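Local structure of endoglucanase (Uncultured bacterium, 3X17) at residues A[130-135]-A[147-152]; A[253-258]-A[495-500]; A[316-321]-A[334-339]; A[329-334]-A[374-379]; A[473-478]-A[525-530]. The protein hydrolyses internal beta-1,4-glucosidic linkages of cellulose as a glycoside hydrolase family 9 endoglucanase with an N-terminal Ig-like domain. All blocks are in the same frame, centred on the assembly; numbering follows the deposited sequence.

Contact 1. Residues A[130-135]-A[147-152]; sequences QRCGVA and LDHHED. With ZN (zinc ion), chain C.
C132, D148 and H149 converge on one zinc ion: C132 SG lies 2.2 Å from the zinc, D148 OD2 1.9 Å and H149 ND1 2.1 Å. H175, from another loop, supplies NE2 as the fourth ligand. D148 also gathers backbone N-H groups of loop 130-135. G133 N donates to D148 OD2 at 3.1 Å, approaching from above the carboxylate plane, while V134 N reaches D148 OD1 at 3.2 Å on the syn side, somewhat out of that plane. Glycine suits position 133, because at phi 90° a side chain would press on the preceding carbonyl O. SG of C132 stands opposite the backbone N (chi1 -180°), which turns the sulfur to the metal and sets it obliquely beside the H149 ring. On the far side of that ring, NE2 is bonded to D261, fixing the imidazole at both nitrogens. Farther out, L147 packs CD2 against the carbonyl of G133. D152 OD2 comes within 3.7 Å of C132 SG, but its carboxylate is engaged by salt bridges to K182 and R265. Thiolate and carboxylate together would probably balance the metal's charge, and four protein ligands are consistent with a structural rather than a catalytic zinc.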
# COMPACT_ATOMS: atom_id res chain seq x y z
N GLN A 130 -0.74 13.98 4.07
CA GLN A 130 0.65 13.68 4.47
C GLN A 130 1.68 14.63 3.86
O GLN A 130 2.87 14.50 4.13
CB GLN A 130 1.02 12.25 4.08
CG GLN A 130 0.25 11.16 4.82
CD GLN A 130 0.83 10.85 6.19
OE1 GLN A 130 0.18 11.08 7.22
NE2 GLN A 130 2.07 10.41 6.23
N ARG A 131 1.26 15.51 2.96
CA ARG A 131 2.20 16.42 2.29
C ARG A 131 3.04 17.25 3.26
O ARG A 131 2.57 17.64 4.33
CB ARG A 131 1.49 17.35 1.33
CG ARG A 131 0.92 16.68 0.08
CD ARG A 131 0.23 17.73 -0.86
NE ARG A 131 -0.48 17.08 -1.98
CZ ARG A 131 -1.06 17.73 -2.99
NH1 ARG A 131 -1.05 19.06 -3.02
NH2 ARG A 131 -1.65 17.05 -3.97
N CYS A 132 4.30 17.46 2.91
CA CYS A 132 5.26 18.17 3.75
C CYS A 132 5.59 19.47 3.05
O CYS A 132 5.56 19.54 1.82
CB CYS A 132 6.53 17.35 3.88
SG CYS A 132 7.89 18.01 4.90
N GLY A 133 5.80 20.53 3.82
CA GLY A 133 6.31 21.77 3.25
C GLY A 133 5.21 22.70 2.78
O GLY A 133 5.43 23.57 1.94
N VAL A 134 4.00 22.48 3.26
CA VAL A 134 2.89 23.29 2.80
C VAL A 134 1.82 23.34 3.88
O VAL A 134 1.58 22.33 4.55
CB VAL A 134 2.29 22.74 1.49
CG1 VAL A 134 1.74 21.30 1.70
CG2 VAL A 134 1.20 23.70 0.97
N ALA A 135 1.23 24.51 4.09
CA ALA A 135 0.18 24.66 5.11
C ALA A 135 -1.05 23.87 4.69
O ALA A 135 -1.39 23.85 3.51
CB ALA A 135 -0.18 26.17 5.32
N LEU A 147 2.83 25.94 7.84
CA LEU A 147 3.94 25.54 7.02
C LEU A 147 4.98 24.79 7.79
O LEU A 147 5.46 25.26 8.77
CB LEU A 147 4.59 26.77 6.44
CG LEU A 147 5.23 26.74 5.07
CD1 LEU A 147 6.36 27.68 4.97
CD2 LEU A 147 5.63 25.41 4.66
N ASP A 148 5.35 23.62 7.32
CA ASP A 148 6.33 22.78 8.02
C ASP A 148 7.58 22.57 7.19
O ASP A 148 7.50 22.38 5.96
CB ASP A 148 5.71 21.41 8.32
CG ASP A 148 5.15 20.74 7.05
OD1 ASP A 148 4.42 21.41 6.28
OD2 ASP A 148 5.49 19.56 6.80
N HIS A 149 8.73 22.47 7.85
CA HIS A 149 9.90 21.89 7.21
C HIS A 149 10.18 22.65 5.94
O HIS A 149 10.72 22.10 4.96
CB HIS A 149 9.67 20.39 6.90
CG HIS A 149 9.46 19.55 8.13
ND1 HIS A 149 8.33 18.79 8.32
CD2 HIS A 149 10.20 19.42 9.26
CE1 HIS A 149 8.40 18.18 9.49
NE2 HIS A 149 9.52 18.55 10.08
N HIS A 150 9.96 23.95 6.01
CA HIS A 150 10.36 24.83 4.92
C HIS A 150 11.88 24.97 4.75
O HIS A 150 12.34 25.55 3.76
CB HIS A 150 9.73 26.22 5.07
CG HIS A 150 9.80 27.04 3.82
ND1 HIS A 150 10.76 28.01 3.63
CD2 HIS A 150 9.11 26.96 2.66
CE1 HIS A 150 10.59 28.56 2.44
NE2 HIS A 150 9.60 27.94 1.83
N GLU A 151 12.66 24.47 5.71
CA GLU A 151 14.12 24.51 5.57
C GLU A 151 14.76 23.23 5.03
O GLU A 151 15.98 23.04 5.15
CB GLU A 151 14.79 24.96 6.89
CG GLU A 151 14.37 26.36 7.38
CD GLU A 151 14.51 27.42 6.29
OE1 GLU A 151 15.61 27.50 5.69
OE2 GLU A 151 13.53 28.16 6.01
N ASP A 152 13.97 22.33 4.45
CA ASP A 152 14.49 21.02 3.98
C ASP A 152 15.34 21.28 2.74
O ASP A 152 14.82 21.83 1.77
CB ASP A 152 13.32 20.09 3.57
CG ASP A 152 12.55 19.51 4.76
OD1 ASP A 152 12.96 19.70 5.93
OD2 ASP A 152 11.51 18.84 4.53
ZN ZN C . 6.94 18.30 6.82

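Contact 2. Residues A[253-258]-A[495-500]; sequences PGMIRP and LVKASG
A498 is the centre of a wholly van der Waals contact, its CB reaching 3.4 Å from M255 O and 3.6 Å from I256 C. A methyl group is about as much as this spot can take, since the loop backbone lies directly on the helix there. On one side of it M255 lays its thioether across the lysine stem, with M255 SD 3.6 Å from K497 CB. The flexible, unbranched methionine, bent at chi2 and chi3, follows that stem closely, while the charged end of K497 leads away from the loop. On the other side the extended R257 carries its guanidinium past the end of the helix, where R257 NH2 lies 3.8 Å from S499 CA in an oblique approach. Deeper in, P258 CD meets L495 CD1 at 4.0 Å, a small apolar contact. The second shell fixes both partners. S499 N and S499 OG grip L495 O from opposite faces of its carbonyl plane, OG at 2.7 Å, and a serine can do this because OG sits between N and carbonyl carbon (chi1 76°). G500, with positive phi, then takes the chain out of the helix. M255 lies at the centre of an inverse gamma turn, and I256 O accepts from Y180. The contact thus seats the loop between strands 243-249 and 265-271 on the short helix 494-499, with H145 of strand 144-145 touching both P258 and L495.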
# COMPACT_ATOMS: atom_id res chain seq x y z
N PRO A 253 11.50 13.46 16.24
CA PRO A 253 10.59 14.36 16.92
C PRO A 253 9.75 13.60 17.93
O PRO A 253 9.49 12.41 17.76
CB PRO A 253 9.71 14.89 15.80
CG PRO A 253 10.44 14.55 14.52
CD PRO A 253 11.18 13.32 14.81
N GLY A 254 9.27 14.31 18.95
CA GLY A 254 8.24 13.77 19.82
C GLY A 254 6.90 13.76 19.12
O GLY A 254 6.80 14.01 17.90
N MET A 255 5.85 13.51 19.90
CA MET A 255 4.50 13.58 19.39
C MET A 255 4.05 15.02 19.26
O MET A 255 3.18 15.47 19.99
CB MET A 255 3.55 12.81 20.31
CG MET A 255 3.77 11.29 20.25
SD MET A 255 3.12 10.63 18.69
CE MET A 255 4.32 9.32 18.38
N ILE A 256 4.62 15.74 18.29
CA ILE A 256 4.29 17.14 18.11
C ILE A 256 3.87 17.36 16.66
O ILE A 256 4.12 16.51 15.80
CB ILE A 256 5.54 18.03 18.40
CG1 ILE A 256 6.52 17.94 17.22
CG2 ILE A 256 6.17 17.68 19.75
CD1 ILE A 256 8.00 18.16 17.56
N ARG A 257 3.31 18.54 16.39
CA ARG A 257 2.99 18.98 15.03
C ARG A 257 4.23 19.15 14.17
O ARG A 257 5.32 19.42 14.69
CB ARG A 257 2.24 20.32 15.05
CG ARG A 257 0.88 20.27 15.71
CD ARG A 257 0.51 21.65 16.29
NE ARG A 257 -0.66 21.54 17.16
CZ ARG A 257 -1.90 21.33 16.72
NH1 ARG A 257 -2.11 21.22 15.42
NH2 ARG A 257 -2.91 21.21 17.57
N PRO A 258 4.06 19.11 12.84
CA PRO A 258 5.22 19.18 11.95
C PRO A 258 5.87 20.56 11.95
O PRO A 258 7.07 20.66 11.71
CB PRO A 258 4.65 18.85 10.57
CG PRO A 258 3.22 19.14 10.65
CD PRO A 258 2.81 18.88 12.09
N LEU A 495 1.07 13.81 14.01
CA LEU A 495 0.07 14.85 13.80
C LEU A 495 -1.27 14.49 14.42
O LEU A 495 -1.92 15.34 15.04
CB LEU A 495 -0.11 15.16 12.31
CG LEU A 495 -1.21 16.19 11.99
CD1 LEU A 495 -0.91 17.56 12.58
CD2 LEU A 495 -1.43 16.30 10.49
N VAL A 496 -1.69 13.24 14.25
CA VAL A 496 -2.94 12.78 14.83
C VAL A 496 -2.89 12.93 16.35
O VAL A 496 -3.81 13.49 16.96
CB VAL A 496 -3.28 11.32 14.43
CG1 VAL A 496 -4.35 10.76 15.36
CG2 VAL A 496 -3.72 11.26 12.93
N LYS A 497 -1.78 12.48 16.92
CA LYS A 497 -1.60 12.44 18.37
C LYS A 497 -1.53 13.86 18.92
O LYS A 497 -2.27 14.22 19.82
CB LYS A 497 -0.32 11.71 18.74
CG LYS A 497 -0.14 11.54 20.23
CD LYS A 497 -1.32 10.83 20.86
CE LYS A 497 -1.11 10.62 22.35
NZ LYS A 497 -2.14 9.70 22.90
N ALA A 498 -0.70 14.70 18.30
CA ALA A 498 -0.55 16.08 18.75
C ALA A 498 -1.81 16.92 18.55
O ALA A 498 -2.12 17.78 19.37
CB ALA A 498 0.64 16.74 18.09
N SER A 499 -2.56 16.67 17.48
CA SER A 499 -3.67 17.55 17.13
C SER A 499 -4.97 17.07 17.73
O SER A 499 -5.93 17.84 17.83
CB SER A 499 -3.82 17.64 15.62
OG SER A 499 -4.42 16.46 15.11
N GLY A 500 -5.03 15.78 18.08
CA GLY A 500 -6.29 15.12 18.41
C GLY A 500 -7.30 15.10 17.27
O GLY A 500 -8.49 14.82 17.48

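Contact 3. Residues A[316-321]-A[334-339]; sequences PILDYP and RDDADD. With CA (calcium ion), chain E.
L318 passes R334 and P316 passes D336 with CA atoms 6.0 and 6.7 Å apart, the backbones running in opposite senses but too far apart to pair as strands. L318 CD1 bridges the gap, 3.7 Å from R334 O, a suitable place for leucine, whose branched end offers a methyl to the flat peptides. Beside it the Y320 ring and the R334 guanidinium stand nearly upright to each other, planes 81° apart. Y320 CD2 lies over the centre of the guanidinium face, and R334 NH2, 3.8 Å from Y320 CD2, is in turn at the ring's edge. The bend of R334 at chi3 (101°) brings the group there, while its NH1 forms a salt bridge with D332. The same segment 334-339 carries part of a calcium site at the start of helix 337-351 in the (alpha/alpha)6 barrel. D335 O binds the calcium at 2.2 Å and D338 OD1 at 2.4 Å; D339 OD2 joins them, with D333 and V377 from outside. D335 OD1 also caps the helix, accepting from A337 N at 3.0 Å. D336 turns the other way, its OD2 lying 3.6 Å from P316 CA and held by T272 and R340.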
# COMPACT_ATOMS: atom_id res chain seq x y z
N PRO A 316 27.32 -0.72 -7.70
CA PRO A 316 26.41 -0.59 -6.58
C PRO A 316 26.92 0.45 -5.59
O PRO A 316 28.08 0.42 -5.22
CB PRO A 316 26.45 -1.98 -5.95
CG PRO A 316 26.65 -2.89 -7.17
CD PRO A 316 27.64 -2.13 -8.00
N ILE A 317 26.06 1.38 -5.19
CA ILE A 317 26.37 2.24 -4.06
C ILE A 317 25.24 2.10 -3.05
O ILE A 317 24.18 2.71 -3.19
CB ILE A 317 26.52 3.72 -4.50
CG1 ILE A 317 27.64 3.83 -5.53
CG2 ILE A 317 26.81 4.63 -3.27
CD1 ILE A 317 27.80 5.22 -6.14
N LEU A 318 25.49 1.31 -2.02
CA LEU A 318 24.44 0.94 -1.13
C LEU A 318 24.93 1.03 0.30
O LEU A 318 24.88 0.06 1.05
CB LEU A 318 23.95 -0.47 -1.47
CG LEU A 318 23.36 -0.57 -2.90
CD1 LEU A 318 23.16 -2.00 -3.38
CD2 LEU A 318 22.05 0.18 -3.01
N ASP A 319 25.41 2.21 0.69
CA ASP A 319 25.93 2.40 2.05
C ASP A 319 24.90 3.03 2.96
O ASP A 319 24.39 4.13 2.67
CB ASP A 319 27.16 3.31 2.01
CG ASP A 319 28.26 2.74 1.16
OD1 ASP A 319 28.54 1.52 1.27
OD2 ASP A 319 28.88 3.52 0.40
N TYR A 320 24.69 2.40 4.10
CA TYR A 320 23.69 2.85 5.05
C TYR A 320 24.32 2.96 6.45
O TYR A 320 24.02 2.15 7.33
CB TYR A 320 22.48 1.91 5.06
CG TYR A 320 21.81 1.73 3.69
CD1 TYR A 320 20.95 2.70 3.18
CD2 TYR A 320 22.06 0.61 2.91
CE1 TYR A 320 20.35 2.54 1.93
CE2 TYR A 320 21.50 0.46 1.65
CZ TYR A 320 20.60 1.39 1.19
OH TYR A 320 20.03 1.22 -0.05
N PRO A 321 25.16 3.98 6.67
CA PRO A 321 25.86 4.03 7.95
C PRO A 321 24.85 4.04 9.10
O PRO A 321 23.84 4.75 9.05
CB PRO A 321 26.60 5.38 7.91
CG PRO A 321 26.48 5.89 6.53
CD PRO A 321 25.31 5.21 5.88
N ARG A 334 19.56 -3.53 0.17
CA ARG A 334 20.98 -3.88 -0.02
C ARG A 334 21.31 -4.56 -1.36
O ARG A 334 22.41 -5.08 -1.54
CB ARG A 334 21.52 -4.64 1.21
CG ARG A 334 21.24 -3.83 2.50
CD ARG A 334 22.02 -4.21 3.74
NE ARG A 334 23.13 -3.28 3.95
CZ ARG A 334 23.25 -2.45 4.97
NH1 ARG A 334 22.34 -2.39 5.93
NH2 ARG A 334 24.30 -1.64 5.02
N ASP A 335 20.41 -4.41 -2.33
CA ASP A 335 20.66 -4.90 -3.70
C ASP A 335 19.91 -4.05 -4.73
O ASP A 335 18.69 -3.89 -4.64
CB ASP A 335 20.23 -6.38 -3.79
CG ASP A 335 20.50 -7.00 -5.17
OD1 ASP A 335 21.02 -6.33 -6.07
OD2 ASP A 335 20.15 -8.19 -5.35
N ASP A 336 20.63 -3.53 -5.72
CA ASP A 336 20.04 -2.62 -6.69
C ASP A 336 19.66 -3.25 -8.03
O ASP A 336 19.24 -2.55 -8.96
CB ASP A 336 20.93 -1.39 -6.89
CG ASP A 336 22.20 -1.68 -7.70
OD1 ASP A 336 22.32 -2.80 -8.25
OD2 ASP A 336 23.04 -0.76 -7.85
N ALA A 337 19.87 -4.56 -8.17
CA ALA A 337 19.66 -5.21 -9.49
C ALA A 337 18.17 -5.28 -9.86
O ALA A 337 17.81 -5.06 -11.03
CB ALA A 337 20.30 -6.66 -9.51
N ASP A 338 17.32 -5.54 -8.88
CA ASP A 338 15.90 -5.55 -9.13
C ASP A 338 15.36 -4.16 -9.44
O ASP A 338 14.48 -4.01 -10.29
CB ASP A 338 15.10 -6.26 -8.02
CG ASP A 338 15.43 -5.76 -6.63
OD1 ASP A 338 15.91 -4.61 -6.50
OD2 ASP A 338 15.19 -6.52 -5.66
N ASP A 339 15.92 -3.16 -8.76
CA ASP A 339 15.64 -1.75 -9.08
C ASP A 339 16.15 -1.32 -10.46
O ASP A 339 15.43 -0.65 -11.21
CB ASP A 339 16.20 -0.84 -7.97
CG ASP A 339 15.87 -1.37 -6.59
OD1 ASP A 339 14.75 -1.12 -6.14
OD2 ASP A 339 16.71 -2.03 -5.95
CA CA E . 16.47 -3.62 -4.37
O HOH W 1 16.54 -6.04 -3.80

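Contact 4. Residues A[329-334]-A[374-379]; sequences GPYDDR and VSWVNP. With CA (calcium ion), chain E.
W376 and V377 meet Y331 and D333, and S375 just before them shapes the turn that presents both. In an ST motif, S375 OG accepts from N378 N at 3.1 Å in an almost straight bond (177°), a task for which a short hydroxyl side chain is well suited. W376 follows, its CG between the backbone N and the carbonyl carbon (chi1 63°), which swings the indole over towards 329-334. Y331 puts its edge to the indole face in a T-shaped stack: Y331 CD1 lies 3.5 Å from W376 CE2, with the planes at 78°. Y331 CA adds an off-centre CH-pi contact to the six-membered ring, and D333 N lies at the indole's edge. The opposite face is covered near its rim by V377 CG2, while the Y331 hydroxyl is bonded to D176. Were an alanine to replace W376, a gap would probably open between Y331 and V377, and the edge of the tyrosine ring would lose the face it rests on. V377 contributes its carbonyl, O lying 2.4 Å from the calcium. D333 holds the same ion with both carboxylate oxygens, OD1 at 2.6 Å and OD2 at 2.5 Å from the calcium, so D333 OD2 and V377 O can sit 3.2 Å apart without a proton between them. N378 then closes the turn, its O accepting from S375 N. D335, D338, D339 and a water complete a seven-oxygen shell, the carboxylate-rich, carbonyl-assisted kind of site characteristic of protein-bound calcium.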
# COMPACT_ATOMS: atom_id res chain seq x y z
N GLY A 329 14.23 6.06 9.74
CA GLY A 329 14.45 4.64 9.47
C GLY A 329 15.46 4.45 8.35
O GLY A 329 15.70 5.37 7.58
N PRO A 330 16.06 3.25 8.26
CA PRO A 330 17.15 3.01 7.30
C PRO A 330 16.74 2.83 5.83
O PRO A 330 17.47 3.23 4.92
CB PRO A 330 17.82 1.73 7.83
CG PRO A 330 16.74 1.05 8.61
CD PRO A 330 15.91 2.14 9.22
N TYR A 331 15.61 2.15 5.59
CA TYR A 331 15.29 1.61 4.25
C TYR A 331 16.56 1.13 3.56
O TYR A 331 16.88 1.56 2.45
CB TYR A 331 14.54 2.64 3.38
CG TYR A 331 13.12 2.90 3.87
CD1 TYR A 331 12.22 1.85 4.01
CD2 TYR A 331 12.73 4.16 4.31
CE1 TYR A 331 10.94 2.05 4.55
CE2 TYR A 331 11.43 4.39 4.83
CZ TYR A 331 10.55 3.33 4.95
OH TYR A 331 9.27 3.52 5.46
N ASP A 332 17.25 0.22 4.22
CA ASP A 332 18.56 -0.19 3.75
C ASP A 332 18.42 -1.34 2.74
O ASP A 332 18.62 -2.53 3.06
CB ASP A 332 19.45 -0.59 4.95
CG ASP A 332 18.78 -1.57 5.87
OD1 ASP A 332 17.52 -1.59 5.95
OD2 ASP A 332 19.50 -2.37 6.48
N ASP A 333 17.95 -0.98 1.54
CA ASP A 333 17.74 -1.94 0.46
C ASP A 333 19.12 -2.31 -0.11
O ASP A 333 19.83 -1.46 -0.64
CB ASP A 333 16.87 -1.32 -0.63
CG ASP A 333 16.82 -2.14 -1.92
OD1 ASP A 333 17.32 -3.29 -1.97
OD2 ASP A 333 16.31 -1.60 -2.92
N ARG A 334 19.56 -3.53 0.17
CA ARG A 334 20.98 -3.88 -0.02
C ARG A 334 21.31 -4.56 -1.36
O ARG A 334 22.41 -5.08 -1.54
CB ARG A 334 21.52 -4.64 1.21
CG ARG A 334 21.24 -3.83 2.50
CD ARG A 334 22.02 -4.21 3.74
NE ARG A 334 23.13 -3.28 3.95
CZ ARG A 334 23.25 -2.45 4.97
NH1 ARG A 334 22.34 -2.39 5.93
NH2 ARG A 334 24.30 -1.64 5.02
N VAL A 374 5.24 -6.41 -4.83
CA VAL A 374 5.94 -5.13 -4.92
C VAL A 374 6.23 -4.59 -3.53
O VAL A 374 5.34 -4.58 -2.65
CB VAL A 374 5.08 -4.12 -5.70
CG1 VAL A 374 5.61 -2.69 -5.51
CG2 VAL A 374 5.03 -4.54 -7.18
N SER A 375 7.51 -4.27 -3.29
CA SER A 375 7.95 -3.69 -2.01
C SER A 375 9.10 -2.70 -2.26
O SER A 375 9.65 -2.67 -3.35
CB SER A 375 8.44 -4.82 -1.07
OG SER A 375 9.73 -5.25 -1.47
N TRP A 376 9.44 -1.88 -1.27
CA TRP A 376 10.59 -0.97 -1.36
C TRP A 376 11.94 -1.69 -1.45
O TRP A 376 12.93 -1.09 -1.89
CB TRP A 376 10.60 0.04 -0.20
CG TRP A 376 10.75 -0.57 1.18
CD1 TRP A 376 9.74 -0.78 2.10
CD2 TRP A 376 11.97 -0.93 1.85
NE1 TRP A 376 10.25 -1.36 3.24
CE2 TRP A 376 11.61 -1.45 3.12
CE3 TRP A 376 13.31 -0.95 1.47
CZ2 TRP A 376 12.56 -1.92 4.04
CZ3 TRP A 376 14.27 -1.42 2.39
CH2 TRP A 376 13.88 -1.89 3.66
N VAL A 377 11.98 -2.97 -1.11
CA VAL A 377 13.17 -3.79 -1.36
C VAL A 377 13.24 -4.22 -2.83
O VAL A 377 14.23 -3.95 -3.54
CB VAL A 377 13.20 -5.02 -0.45
CG1 VAL A 377 14.36 -5.94 -0.81
CG2 VAL A 377 13.31 -4.59 1.03
N ASN A 378 12.15 -4.85 -3.29
CA ASN A 378 12.07 -5.42 -4.64
C ASN A 378 10.80 -4.95 -5.35
O ASN A 378 9.71 -5.35 -5.01
CB ASN A 378 12.08 -6.95 -4.56
CG ASN A 378 12.04 -7.60 -5.91
OD1 ASN A 378 11.81 -6.94 -6.93
ND2 ASN A 378 12.21 -8.90 -5.93
N PRO A 379 10.94 -3.98 -6.25
CA PRO A 379 9.80 -3.45 -6.97
C PRO A 379 9.64 -4.11 -8.36
O PRO A 379 8.84 -3.65 -9.19
CB PRO A 379 10.19 -1.98 -7.14
CG PRO A 379 11.63 -2.03 -7.34
CD PRO A 379 12.13 -3.13 -6.40
CA CA E . 16.47 -3.62 -4.37
O HOH W 1 16.54 -6.04 -3.80

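Contact 5. Residues A[473-478]-A[525-530]; sequences NPLAKS and GPRGYA
P474 lies on one face of the R527 guanidinium, its CB over the centre and 3.8 Å from R527 NH2. The arginine extends outward to a salt bridge with D81. The Y529 ring pairs edge-to-face with Y479 and is met obliquely by L475 CD1 and by the stem of K477, K477 CE lying 3.5 Å from Y529 OH. The bend at chi2 (77°) carries the lysine past the ring, and its ammonium group forms a salt bridge with D531 and a hydrogen bond to the carbonyl of P487. The two prolines, rigid and compact, cross with P474 CG 3.8 Å from P526 CB, while L475 divides its methyls, CD2 at 3.8 Å from R527 CG and CD1 at 4.0 Å from Y529 CB. N473 secures the type I turn: OD1 accepts from K477 N at 3.0 Å, and ND2 donates to K477 O in its carbonyl plane at 2.7 Å. Without the Y529 ring, as with a leucine here, N539 would probably lose its hydroxyl mate and K477 the surface its stem crosses. With A476 touching strand 17-19, these loops form part of the seam between the family 9 catalytic region and the N-terminal Ig-like domain.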
# COMPACT_ATOMS: atom_id res chain seq x y z
N ASN A 473 -11.10 -10.39 10.04
CA ASN A 473 -9.85 -10.80 10.68
C ASN A 473 -10.14 -11.10 12.16
O ASN A 473 -11.20 -10.73 12.68
CB ASN A 473 -8.80 -9.70 10.54
CG ASN A 473 -9.21 -8.40 11.21
OD1 ASN A 473 -9.47 -8.37 12.42
ND2 ASN A 473 -9.34 -7.32 10.42
N PRO A 474 -9.24 -11.82 12.84
CA PRO A 474 -9.73 -12.37 14.10
C PRO A 474 -9.93 -11.30 15.17
O PRO A 474 -10.47 -11.60 16.23
CB PRO A 474 -8.60 -13.31 14.53
CG PRO A 474 -7.44 -13.00 13.64
CD PRO A 474 -8.02 -12.49 12.38
N LEU A 475 -9.44 -10.08 14.93
CA LEU A 475 -9.59 -8.95 15.88
C LEU A 475 -10.80 -8.09 15.53
O LEU A 475 -11.08 -7.09 16.18
CB LEU A 475 -8.33 -8.09 15.90
CG LEU A 475 -7.08 -8.86 16.33
CD1 LEU A 475 -5.86 -7.97 16.21
CD2 LEU A 475 -7.21 -9.51 17.76
N ALA A 476 -11.50 -8.45 14.45
CA ALA A 476 -12.64 -7.69 14.02
C ALA A 476 -12.26 -6.21 13.87
O ALA A 476 -13.02 -5.31 14.29
CB ALA A 476 -13.79 -7.85 15.05
N LYS A 477 -11.06 -5.98 13.35
CA LYS A 477 -10.47 -4.63 13.33
C LYS A 477 -10.47 -4.09 11.92
O LYS A 477 -10.04 -4.78 10.98
CB LYS A 477 -9.02 -4.69 13.81
CG LYS A 477 -8.37 -3.30 14.10
CD LYS A 477 -8.86 -2.71 15.43
CE LYS A 477 -8.39 -1.26 15.63
NZ LYS A 477 -9.27 -0.48 16.60
N SER A 478 -10.82 -2.82 11.77
CA SER A 478 -10.52 -2.12 10.51
C SER A 478 -9.14 -1.51 10.66
O SER A 478 -8.89 -0.84 11.67
CB SER A 478 -11.52 -1.00 10.27
OG SER A 478 -11.01 -0.08 9.29
N GLY A 525 0.91 -13.98 15.48
CA GLY A 525 0.40 -13.94 14.09
C GLY A 525 -0.68 -12.89 13.82
O GLY A 525 -0.45 -11.71 14.03
N PRO A 526 -1.86 -13.31 13.31
CA PRO A 526 -2.85 -12.31 12.87
C PRO A 526 -3.44 -11.59 14.06
O PRO A 526 -4.22 -10.64 13.91
CB PRO A 526 -3.92 -13.17 12.20
CG PRO A 526 -3.84 -14.51 12.92
CD PRO A 526 -2.38 -14.69 13.26
N ARG A 527 -3.09 -12.05 15.26
CA ARG A 527 -3.49 -11.37 16.47
C ARG A 527 -2.43 -10.45 17.05
O ARG A 527 -2.68 -9.80 18.08
CB ARG A 527 -3.94 -12.36 17.53
CG ARG A 527 -5.38 -12.79 17.36
CD ARG A 527 -5.76 -13.72 18.50
NE ARG A 527 -7.16 -14.07 18.44
CZ ARG A 527 -7.62 -15.09 17.72
NH1 ARG A 527 -6.78 -15.87 17.07
NH2 ARG A 527 -8.92 -15.33 17.69
N GLY A 528 -1.26 -10.38 16.42
CA GLY A 528 -0.14 -9.59 16.96
C GLY A 528 -0.20 -8.08 16.72
O GLY A 528 0.63 -7.53 16.03
N TYR A 529 -1.22 -7.42 17.24
CA TYR A 529 -1.46 -6.01 16.91
C TYR A 529 -2.05 -5.30 18.11
O TYR A 529 -2.87 -5.89 18.81
CB TYR A 529 -2.45 -5.88 15.74
CG TYR A 529 -3.11 -4.51 15.64
CD1 TYR A 529 -2.53 -3.50 14.87
CD2 TYR A 529 -4.32 -4.24 16.29
CE1 TYR A 529 -3.16 -2.24 14.75
CE2 TYR A 529 -4.93 -2.98 16.19
CZ TYR A 529 -4.32 -1.97 15.45
OH TYR A 529 -4.91 -0.72 15.33
N ALA A 530 -1.77 -4.02 18.27
CA ALA A 530 -2.36 -3.24 19.37
C ALA A 530 -2.69 -1.83 18.96
O ALA A 530 -1.82 -1.08 18.52
CB ALA A 530 -1.45 -3.23 20.60

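From the N terminus, contact 1 comes first, closing the short loop after helix 115-130 that contains the hairpin 136-137/144-145. Contact 2 then spans a long stretch of barrel, joining the loop after strand 243-249 to helix 494-499, and P258 packs on D148 and H149 of contact 1. Contacts 3 and 4 both lie within that span. Their segments alternate along the chain, they share R334, and they build one calcium site that ties the loops after helices 294-312 and 354-366 to the start of helix 337-351. Contact 5 crosses contact 2: it opens before helix 494-499 and closes beyond it, about 25 Å away between centres, towards the Ig-like domain.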